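Local coordinates for protein putative oxidoreductase (Thermus thermophilus, PDB 2ISM) that belongs to a beta-propeller family of dehydrogenases and is a putative oxidoreductase, with a calcium ion bound in the model, at residues 28-33 with 44-49; 145-150 with 173-178; 315-320 with 328-333. All coordinates share one frame; numbering follows the deposited sequence.

In the fold
The three contacts sit in different parts of a six-bladed beta-propeller. Contact 3 pairs strands 317-322 and 328-332 in the blade that both chain termini complete, and contact 1 joins the loop leaving that blade to strand 44-48 of the next. Their centres are 11 Å apart and they touch, with Met44 CE 3.7 Å from Tyr329 CE1. Contact 2 pairs strands 148-151 and 170-174 of another blade, its centre 24 and 25 Å from those of contacts 1 and 3. Contacts 1 and 3 are buried, and side chains there bond to backbone N-H groups across the contact. Contact 2 is only partly buried and carries its salt bridge at the more exposed strand end.

Contact 1. Residues 28-33 with 44-49; sequences GGLEVP and MLIAER
Glu48 reaches across to Glu31 through its carboxylate: Glu31 N donates to Glu48 OE2 over 2.7 Å. At 168° about the hydrogen the bond is nearly straight, and it uses the anti lone pair, directed away from OE1. The Glu48 chain turns toward the loop because CG stands beside its own backbone N (chi1 -75°) and CD continues extended from there. OE1 is taken by salt bridges to Arg52 and Arg54, so both oxygens of this buried acid have partners. A second hydrogen bond, backbone to backbone, runs from Arg49 N to Val32 O at 3.1 Å.

Next to the Val32-Arg49 bond, Pro33 and Glu48 form an antiparallel non-hydrogen-bonded pair, and Pro33 CA makes a CA-H...O contact of 3.3 Å with Ala47 O. This pairing marks the crossing from one propeller blade to the next: residues 28-33 leave strand 23-27, the outer strand of the blade shared by the two chain ends, and enter strand 33-38, which lies beside 44-48.

The apolar contacts centre on Ile46. Pro33 CB presses on Ile46 CG2 at 3.6 Å. Leu30 meets Ile46 at about a right angle, CD1 to CD1 4.1 Å, with Val348 touching both side chains. The other Leu30 methyl, CD2, packs on the Glu48 carboxylate, 4.0 Å from Glu48 CD. One residue along from the Pro33-Glu48 pair, Val32 CB rests 3.8 Å from Arg49 CB. Val32 CG1 then covers one face of the Arg49 guanidinium, offset toward its rim, and Arg49 NH2 bonds to Asp336 O.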
loop_
_atom_site.group_PDB
_atom_site.type_symbol
_atom_site.label_atom_id
_atom_site.label_comp_id
_atom_site.label_asym_id
_atom_site.label_seq_id
_atom_site.Cartn_x
_atom_site.Cartn_y
_atom_site.Cartn_z
ATOM N N GLY B 28 8.863 16.960 14.586
ATOM C CA GLY B 28 10.153 17.466 14.146
ATOM C C GLY B 28 11.038 17.948 15.284
ATOM O O GLY B 28 10.748 17.710 16.459
ATOM N N GLY B 29 12.126 18.623 14.928
ATOM C CA GLY B 29 13.052 19.132 15.922
ATOM C C GLY B 29 13.992 18.069 16.460
ATOM O O GLY B 29 14.695 18.305 17.439
ATOM N N LEU B 30 14.016 16.903 15.815
ATOM C CA LEU B 30 14.865 15.792 16.248
ATOM C C LEU B 30 16.290 15.906 15.712
ATOM O O LEU B 30 16.528 16.518 14.669
ATOM C CB LEU B 30 14.251 14.463 15.788
ATOM C CG LEU B 30 12.817 14.172 16.252
ATOM C CD1 LEU B 30 12.162 13.172 15.315
ATOM C CD2 LEU B 30 12.831 13.643 17.688
ATOM N N GLU B 31 17.242 15.316 16.426
ATOM C CA GLU B 31 18.629 15.358 15.989
ATOM C C GLU B 31 19.043 13.988 15.469
ATOM O O GLU B 31 19.407 13.101 16.241
ATOM C CB GLU B 31 19.547 15.776 17.137
ATOM C CG GLU B 31 20.867 16.342 16.652
ATOM C CD GLU B 31 21.782 16.754 17.782
ATOM O OE1 GLU B 31 21.299 16.876 18.931
ATOM O OE2 GLU B 31 22.984 16.961 17.512
ATOM N N VAL B 32 18.969 13.829 14.154
ATOM C CA VAL B 32 19.327 12.583 13.487
ATOM C C VAL B 32 18.523 11.362 13.958
ATOM O O VAL B 32 19.067 10.448 14.585
ATOM C CB VAL B 32 20.844 12.278 13.643
ATOM C CG1 VAL B 32 21.257 11.167 12.675
ATOM C CG2 VAL B 32 21.663 13.540 13.375
ATOM N N PRO B 33 17.207 11.346 13.683
ATOM C CA PRO B 33 16.374 10.204 14.087
ATOM C C PRO B 33 16.808 9.021 13.223
ATOM O O PRO B 33 16.449 8.915 12.049
ATOM C CB PRO B 33 14.954 10.685 13.786
ATOM C CG PRO B 33 15.150 11.692 12.689
ATOM C CD PRO B 33 16.377 12.436 13.144
ATOM N N MET B 44 5.328 5.798 19.759
ATOM C CA MET B 44 6.414 5.613 18.810
ATOM C C MET B 44 7.753 5.967 19.445
ATOM O O MET B 44 7.907 7.052 20.008
ATOM C CB MET B 44 6.176 6.500 17.588
ATOM C CG MET B 44 7.137 6.287 16.440
ATOM S SD MET B 44 6.778 7.436 15.088
ATOM C CE MET B 44 5.030 7.154 14.881
ATOM N N LEU B 45 8.715 5.049 19.367
ATOM C CA LEU B 45 10.041 5.304 19.913
ATOM C C LEU B 45 10.933 5.798 18.778
ATOM O O LEU B 45 10.902 5.270 17.664
ATOM C CB LEU B 45 10.625 4.033 20.539
ATOM C CG LEU B 45 9.863 3.465 21.739
ATOM C CD1 LEU B 45 10.560 2.206 22.247
ATOM C CD2 LEU B 45 9.797 4.514 22.843
ATOM N N ILE B 46 11.722 6.822 19.065
ATOM C CA ILE B 46 12.603 7.414 18.073
ATOM C C ILE B 46 14.014 7.478 18.634
ATOM O O ILE B 46 14.238 8.101 19.669
ATOM C CB ILE B 46 12.173 8.858 17.746
ATOM C CG1 ILE B 46 10.683 8.904 17.409
ATOM C CG2 ILE B 46 13.007 9.396 16.590
ATOM C CD1 ILE B 46 10.110 10.322 17.364
ATOM N N ALA B 47 14.959 6.837 17.957
ATOM C CA ALA B 47 16.344 6.863 18.409
ATOM C C ALA B 47 17.085 8.035 17.773
ATOM O O ALA B 47 17.189 8.115 16.551
ATOM C CB ALA B 47 17.038 5.548 18.052
ATOM N N GLU B 48 17.584 8.948 18.605
ATOM C CA GLU B 48 18.349 10.099 18.123
ATOM C C GLU B 48 19.819 9.742 18.315
ATOM O O GLU B 48 20.226 9.343 19.402
ATOM C CB GLU B 48 18.011 11.352 18.929
ATOM C CG GLU B 48 16.662 11.968 18.589
ATOM C CD GLU B 48 16.405 13.233 19.385
ATOM O OE1 GLU B 48 16.143 13.122 20.598
ATOM O OE2 GLU B 48 16.484 14.337 18.804
ATOM N N ARG B 49 20.615 9.897 17.264
ATOM C CA ARG B 49 22.025 9.529 17.323
ATOM C C ARG B 49 22.835 10.057 18.511
ATOM O O ARG B 49 23.767 9.388 18.969
ATOM C CB ARG B 49 22.715 9.899 16.008
ATOM C CG ARG B 49 24.018 9.132 15.778
ATOM C CD ARG B 49 24.561 9.363 14.380
ATOM N NE ARG B 49 24.913 10.760 14.147
ATOM C CZ ARG B 49 25.418 11.221 13.006
ATOM N NH1 ARG B 49 25.629 10.395 11.988
ATOM N NH2 ARG B 49 25.732 12.503 12.891
#

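Contact 2. Residues 145-150 with 173-178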
loop_
_atom_site.group_PDB
_atom_site.type_symbol
_atom_site.label_atom_id
_atom_site.label_comp_id
_atom_site.label_asym_id
_atom_site.label_seq_id
_atom_site.Cartn_x
_atom_site.Cartn_y
_atom_site.Cartn_z
ATOM N N ASP B 145 11.774 -14.927 11.119
ATOM C CA ASP B 145 12.162 -16.108 11.876
ATOM C C ASP B 145 12.297 -15.807 13.366
ATOM O O ASP B 145 12.654 -16.682 14.150
ATOM C CB ASP B 145 13.485 -16.673 11.340
ATOM C CG ASP B 145 14.598 -15.634 11.303
ATOM O OD1 ASP B 145 14.420 -14.534 11.873
ATOM O OD2 ASP B 145 15.655 -15.925 10.708
ATOM N N GLY B 146 12.010 -14.568 13.749
ATOM C CA GLY B 146 12.095 -14.182 15.148
ATOM C C GLY B 146 13.509 -13.947 15.651
ATOM O O GLY B 146 13.723 -13.761 16.850
ATOM N N MET B 147 14.481 -13.951 14.744
ATOM C CA MET B 147 15.872 -13.747 15.131
ATOM C C MET B 147 16.299 -12.296 14.968
ATOM O O MET B 147 15.717 -11.552 14.181
ATOM C CB MET B 147 16.785 -14.658 14.305
ATOM C CG MET B 147 16.418 -16.135 14.433
ATOM S SD MET B 147 16.566 -16.726 16.141
ATOM C CE MET B 147 17.571 -18.096 15.928
ATOM N N LEU B 148 17.324 -11.904 15.717
ATOM C CA LEU B 148 17.837 -10.538 15.668
ATOM C C LEU B 148 18.953 -10.379 14.641
ATOM O O LEU B 148 20.005 -11.006 14.751
ATOM C CB LEU B 148 18.357 -10.126 17.048
ATOM C CG LEU B 148 19.036 -8.751 17.116
ATOM C CD1 LEU B 148 18.062 -7.670 16.687
ATOM C CD2 LEU B 148 19.532 -8.494 18.535
ATOM N N TYR B 149 18.716 -9.531 13.645
ATOM C CA TYR B 149 19.698 -9.271 12.602
ATOM C C TYR B 149 20.380 -7.944 12.901
ATOM O O TYR B 149 19.720 -6.967 13.255
ATOM C CB TYR B 149 19.013 -9.224 11.234
ATOM C CG TYR B 149 18.543 -10.579 10.754
ATOM C CD1 TYR B 149 19.198 -11.234 9.713
ATOM C CD2 TYR B 149 17.444 -11.209 11.343
ATOM C CE1 TYR B 149 18.769 -12.486 9.263
ATOM C CE2 TYR B 149 17.006 -12.461 10.901
ATOM C CZ TYR B 149 17.672 -13.091 9.859
ATOM O OH TYR B 149 17.239 -14.317 9.396
ATOM N N VAL B 150 21.702 -7.921 12.741
ATOM C CA VAL B 150 22.509 -6.734 13.038
ATOM C C VAL B 150 23.500 -6.416 11.925
ATOM O O VAL B 150 24.267 -7.288 11.523
ATOM C CB VAL B 150 23.332 -6.966 14.327
ATOM C CG1 VAL B 150 24.043 -5.684 14.741
ATOM C CG2 VAL B 150 22.422 -7.492 15.437
ATOM N N ARG B 173 23.327 -12.594 12.959
ATOM C CA ARG B 173 22.006 -13.107 13.299
ATOM C C ARG B 173 22.091 -13.796 14.656
ATOM O O ARG B 173 22.862 -14.737 14.844
ATOM C CB ARG B 173 21.492 -14.094 12.255
ATOM C CG ARG B 173 20.024 -14.428 12.473
ATOM C CD ARG B 173 19.500 -15.412 11.451
ATOM N NE ARG B 173 20.129 -16.714 11.598
ATOM C CZ ARG B 173 19.531 -17.861 11.303
ATOM N NH1 ARG B 173 18.289 -17.862 10.848
ATOM N NH2 ARG B 173 20.177 -19.008 11.458
ATOM N N LEU B 174 21.292 -13.313 15.596
ATOM C CA LEU B 174 21.301 -13.833 16.954
ATOM C C LEU B 174 19.900 -14.193 17.434
ATOM O O LEU B 174 18.910 -13.840 16.806
ATOM C CB LEU B 174 21.853 -12.760 17.890
ATOM C CG LEU B 174 23.015 -11.874 17.430
ATOM C CD1 LEU B 174 23.172 -10.714 18.409
ATOM C CD2 LEU B 174 24.299 -12.686 17.344
ATOM N N THR B 175 19.826 -14.894 18.559
ATOM C CA THR B 175 18.532 -15.213 19.141
ATOM C C THR B 175 18.267 -13.933 19.932
ATOM O O THR B 175 19.182 -13.129 20.135
ATOM C CB THR B 175 18.609 -16.379 20.138
ATOM O OG1 THR B 175 19.434 -15.998 21.248
ATOM C CG2 THR B 175 19.184 -17.622 19.469
ATOM N N PRO B 176 17.024 -13.715 20.377
ATOM C CA PRO B 176 16.742 -12.495 21.140
ATOM C C PRO B 176 17.584 -12.389 22.413
ATOM O O PRO B 176 17.733 -11.308 22.977
ATOM C CB PRO B 176 15.252 -12.617 21.434
ATOM C CG PRO B 176 14.742 -13.328 20.209
ATOM C CD PRO B 176 15.776 -14.418 20.031
ATOM N N GLU B 177 18.140 -13.512 22.858
ATOM C CA GLU B 177 18.966 -13.520 24.060
ATOM C C GLU B 177 20.436 -13.210 23.775
ATOM O O GLU B 177 21.246 -13.125 24.698
ATOM C CB GLU B 177 18.847 -14.866 24.784
ATOM C CG GLU B 177 17.489 -15.097 25.431
ATOM C CD GLU B 177 17.135 -14.014 26.430
ATOM O OE1 GLU B 177 17.953 -13.751 27.337
ATOM O OE2 GLU B 177 16.040 -13.426 26.309
ATOM N N GLY B 178 20.779 -13.046 22.501
ATOM C CA GLY B 178 22.149 -12.714 22.150
ATOM C C GLY B 178 23.043 -13.847 21.685
ATOM O O GLY B 178 24.171 -13.611 21.264
#
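Leu148 and Leu174 pair the two middle strands of a four-stranded antiparallel propeller blade, and the contact runs from there to the loops at the strand ends. The pair is doubly hydrogen-bonded, Leu148 N to Leu174 O at 2.7 Å and Leu174 N to Leu148 O at 2.8 Å. On the same face of the sheet Leu174 CD1 lies 4.3 Å from Leu148 CD2, and Tyr93 of a neighbouring blade touches Leu148.

The next pair, Tyr149 with Arg173, carries its side chains on the other face. They run side by side in the same direction, and Arg173 CG sits over the phenol ring, 3.9 Å from the Tyr149 centroid and 15° off the normal, a CH-pi contact. The bend at chi3 (66°) then carries the guanidinium past the hydroxyl, its plane 64° from that of the ring.

Both side chains end at Asp145, which forms an Asx turn just before the strand: OD1 accepts Met147 N from above the carboxylate plane. Tyr149 OH donates to Asp145 OD2 at 2.6 Å on the syn side. Arg173 NH1 completes a longer salt bridge to Asp145 OD2 at 3.3 Å from the anti side and the opposite face of the carboxylate plane. Trp209 and Tyr197 meet the Tyr149 ring edge-to-face. Beside this cluster Met147 CB packs on Arg173 CG at 3.7 Å.

Contact 3. Residues 315-320 with 328-333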
loop_
_atom_site.group_PDB
_atom_site.type_symbol
_atom_site.label_atom_id
_atom_site.label_comp_id
_atom_site.label_asym_id
_atom_site.label_seq_id
_atom_site.Cartn_x
_atom_site.Cartn_y
_atom_site.Cartn_z
ATOM N N GLY B 315 15.223 16.947 1.934
ATOM C CA GLY B 315 16.587 16.781 2.400
ATOM C C GLY B 315 16.993 15.321 2.497
ATOM O O GLY B 315 16.376 14.446 1.883
ATOM N N ARG B 316 18.036 15.062 3.280
ATOM C CA ARG B 316 18.561 13.714 3.468
ATOM C C ARG B 316 17.555 12.810 4.181
ATOM O O ARG B 316 16.951 13.205 5.175
ATOM C CB ARG B 316 19.861 13.788 4.277
ATOM C CG ARG B 316 20.955 14.611 3.610
ATOM C CD ARG B 316 22.053 14.987 4.598
ATOM N NE ARG B 316 22.724 13.826 5.180
ATOM C CZ ARG B 316 23.630 13.085 4.548
ATOM N NH1 ARG B 316 23.981 13.377 3.301
ATOM N NH2 ARG B 316 24.192 12.056 5.168
ATOM N N LEU B 317 17.373 11.598 3.666
ATOM C CA LEU B 317 16.441 10.649 4.273
ATOM C C LEU B 317 17.069 9.344 4.757
ATOM O O LEU B 317 17.648 8.602 3.963
ATOM C CB LEU B 317 15.413 10.177 3.239
ATOM C CG LEU B 317 14.635 11.293 2.519
ATOM C CD1 LEU B 317 13.556 10.680 1.637
ATOM C CD2 LEU B 317 14.005 12.235 3.540
ATOM N N ARG B 318 16.954 9.061 6.053
ATOM C CA ARG B 318 17.558 7.854 6.613
ATOM C C ARG B 318 16.806 6.596 7.049
ATOM O O ARG B 318 17.181 5.484 6.674
ATOM C CB ARG B 318 18.256 8.344 7.889
ATOM C CG ARG B 318 19.228 7.339 8.492
ATOM C CD ARG B 318 19.988 7.938 9.672
ATOM N NE ARG B 318 21.053 8.860 9.272
ATOM C CZ ARG B 318 22.246 8.481 8.819
ATOM N NH1 ARG B 318 22.534 7.194 8.700
ATOM N NH2 ARG B 318 23.164 9.390 8.505
ATOM N N GLU B 319 15.750 6.768 7.840
ATOM C CA GLU B 319 14.966 5.630 8.312
ATOM C C GLU B 319 13.739 5.545 7.404
ATOM O O GLU B 319 13.277 6.550 6.867
ATOM C CB GLU B 319 14.510 5.786 9.773
ATOM C CG GLU B 319 13.392 4.821 10.215
ATOM C CD GLU B 319 13.843 3.368 10.312
ATOM O OE1 GLU B 319 14.348 2.829 9.306
ATOM O OE2 GLU B 319 13.685 2.760 11.397
ATOM N N VAL B 320 13.233 4.332 7.223
ATOM C CA VAL B 320 12.036 4.097 6.426
ATOM C C VAL B 320 11.439 2.767 6.871
ATOM O O VAL B 320 12.084 1.721 6.785
ATOM C CB VAL B 320 12.334 4.082 4.895
ATOM C CG1 VAL B 320 13.485 3.156 4.583
ATOM C CG2 VAL B 320 11.087 3.655 4.129
ATOM N N LEU B 328 3.708 4.502 5.294
ATOM C CA LEU B 328 5.163 4.436 5.223
ATOM C C LEU B 328 5.766 5.607 5.993
ATOM O O LEU B 328 5.461 6.767 5.712
ATOM C CB LEU B 328 5.636 4.485 3.767
ATOM C CG LEU B 328 7.141 4.296 3.545
ATOM C CD1 LEU B 328 7.554 2.890 3.977
ATOM C CD2 LEU B 328 7.481 4.519 2.079
ATOM N N TYR B 329 6.620 5.297 6.965
ATOM C CA TYR B 329 7.267 6.326 7.775
ATOM C C TYR B 329 8.707 6.535 7.332
ATOM O O TYR B 329 9.428 5.579 7.056
ATOM C CB TYR B 329 7.231 5.926 9.253
ATOM C CG TYR B 329 5.867 6.063 9.886
ATOM C CD1 TYR B 329 5.565 7.158 10.696
ATOM C CD2 TYR B 329 4.867 5.117 9.656
ATOM C CE1 TYR B 329 4.306 7.310 11.261
ATOM C CE2 TYR B 329 3.599 5.262 10.215
ATOM C CZ TYR B 329 3.327 6.362 11.018
ATOM O OH TYR B 329 2.080 6.516 11.581
ATOM N N VAL B 330 9.123 7.793 7.263
ATOM C CA VAL B 330 10.480 8.124 6.856
ATOM C C VAL B 330 11.021 9.217 7.771
ATOM O O VAL B 330 10.255 10.035 8.278
ATOM C CB VAL B 330 10.505 8.625 5.394
ATOM C CG1 VAL B 330 11.906 9.056 5.011
ATOM C CG2 VAL B 330 10.020 7.516 4.458
ATOM N N THR B 331 12.330 9.215 8.007
ATOM C CA THR B 331 12.934 10.249 8.844
ATOM C C THR B 331 13.984 11.004 8.040
ATOM O O THR B 331 14.560 10.465 7.093
ATOM C CB THR B 331 13.610 9.669 10.107
ATOM O OG1 THR B 331 14.777 8.920 9.734
ATOM C CG2 THR B 331 12.640 8.774 10.864
ATOM N N THR B 332 14.221 12.259 8.410
ATOM C CA THR B 332 15.209 13.075 7.720
ATOM C C THR B 332 16.515 13.061 8.512
ATOM O O THR B 332 16.525 12.811 9.723
ATOM C CB THR B 332 14.718 14.522 7.542
ATOM O OG1 THR B 332 14.491 15.110 8.823
ATOM C CG2 THR B 332 13.413 14.548 6.754
ATOM N N SER B 333 17.618 13.325 7.823
ATOM C CA SER B 333 18.927 13.293 8.459
ATOM C C SER B 333 19.750 14.561 8.310
ATOM O O SER B 333 20.958 14.565 8.564
ATOM C CB SER B 333 19.646 12.011 8.035
ATOM O OG SER B 333 20.781 11.755 8.835
#
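A beta hairpin with a bulge joins Leu317 and Val320 to Thr332 and Val330, in the propeller blade that the N- and C-terminal strands complete. Both are antiparallel non-hydrogen-bonded pairs, yet Leu317 and Val320 have two residues between them, while Thr332 and Val330 have one. The extra residue places Arg318 and Glu319 together opposite Thr331, and the bonds follow: Arg318 N donates to Thr331 O at 3.0 Å, whereas Glu319 N goes to Thr331 OG1, also at 3.0 Å. Thr331 N returns a bond to Glu319 O.

With chi1 at 69°, the Thr331 hydroxyl stands between its own N and carbonyl carbon, and from there OG1 meets Glu319 N across the bulge. It also bonds to Pro33 O, at the start of the neighbouring blade, so it has two hydrogen-bond partners. Glu319 folds back through chi2 (69°), letting OE1 accept Val320 N at 2.8 Å. OE1 also takes Asn272 ND2, and OE2 bonds to Leu36 N and Gln321 NE2.

Leu317, Val320 and Val330 of the bridged pairs pack together on one face: Leu317 CD2 is 4.1 Å from Val330 CG1, and Val320 CG2 lies 4.0 Å from Val330 CG2. Val320 CG2 comes closer still to Leu328 CD1, at 3.6 Å.

At the end of the hairpin away from its turn, Asp336 OD2 gathers Arg316 NH2, Arg318 NH2 and Ser333 OG. Across the strands Arg318 NE donates to Ser333 OG at 2.9 Å, with the oxygen close to the guanidinium plane.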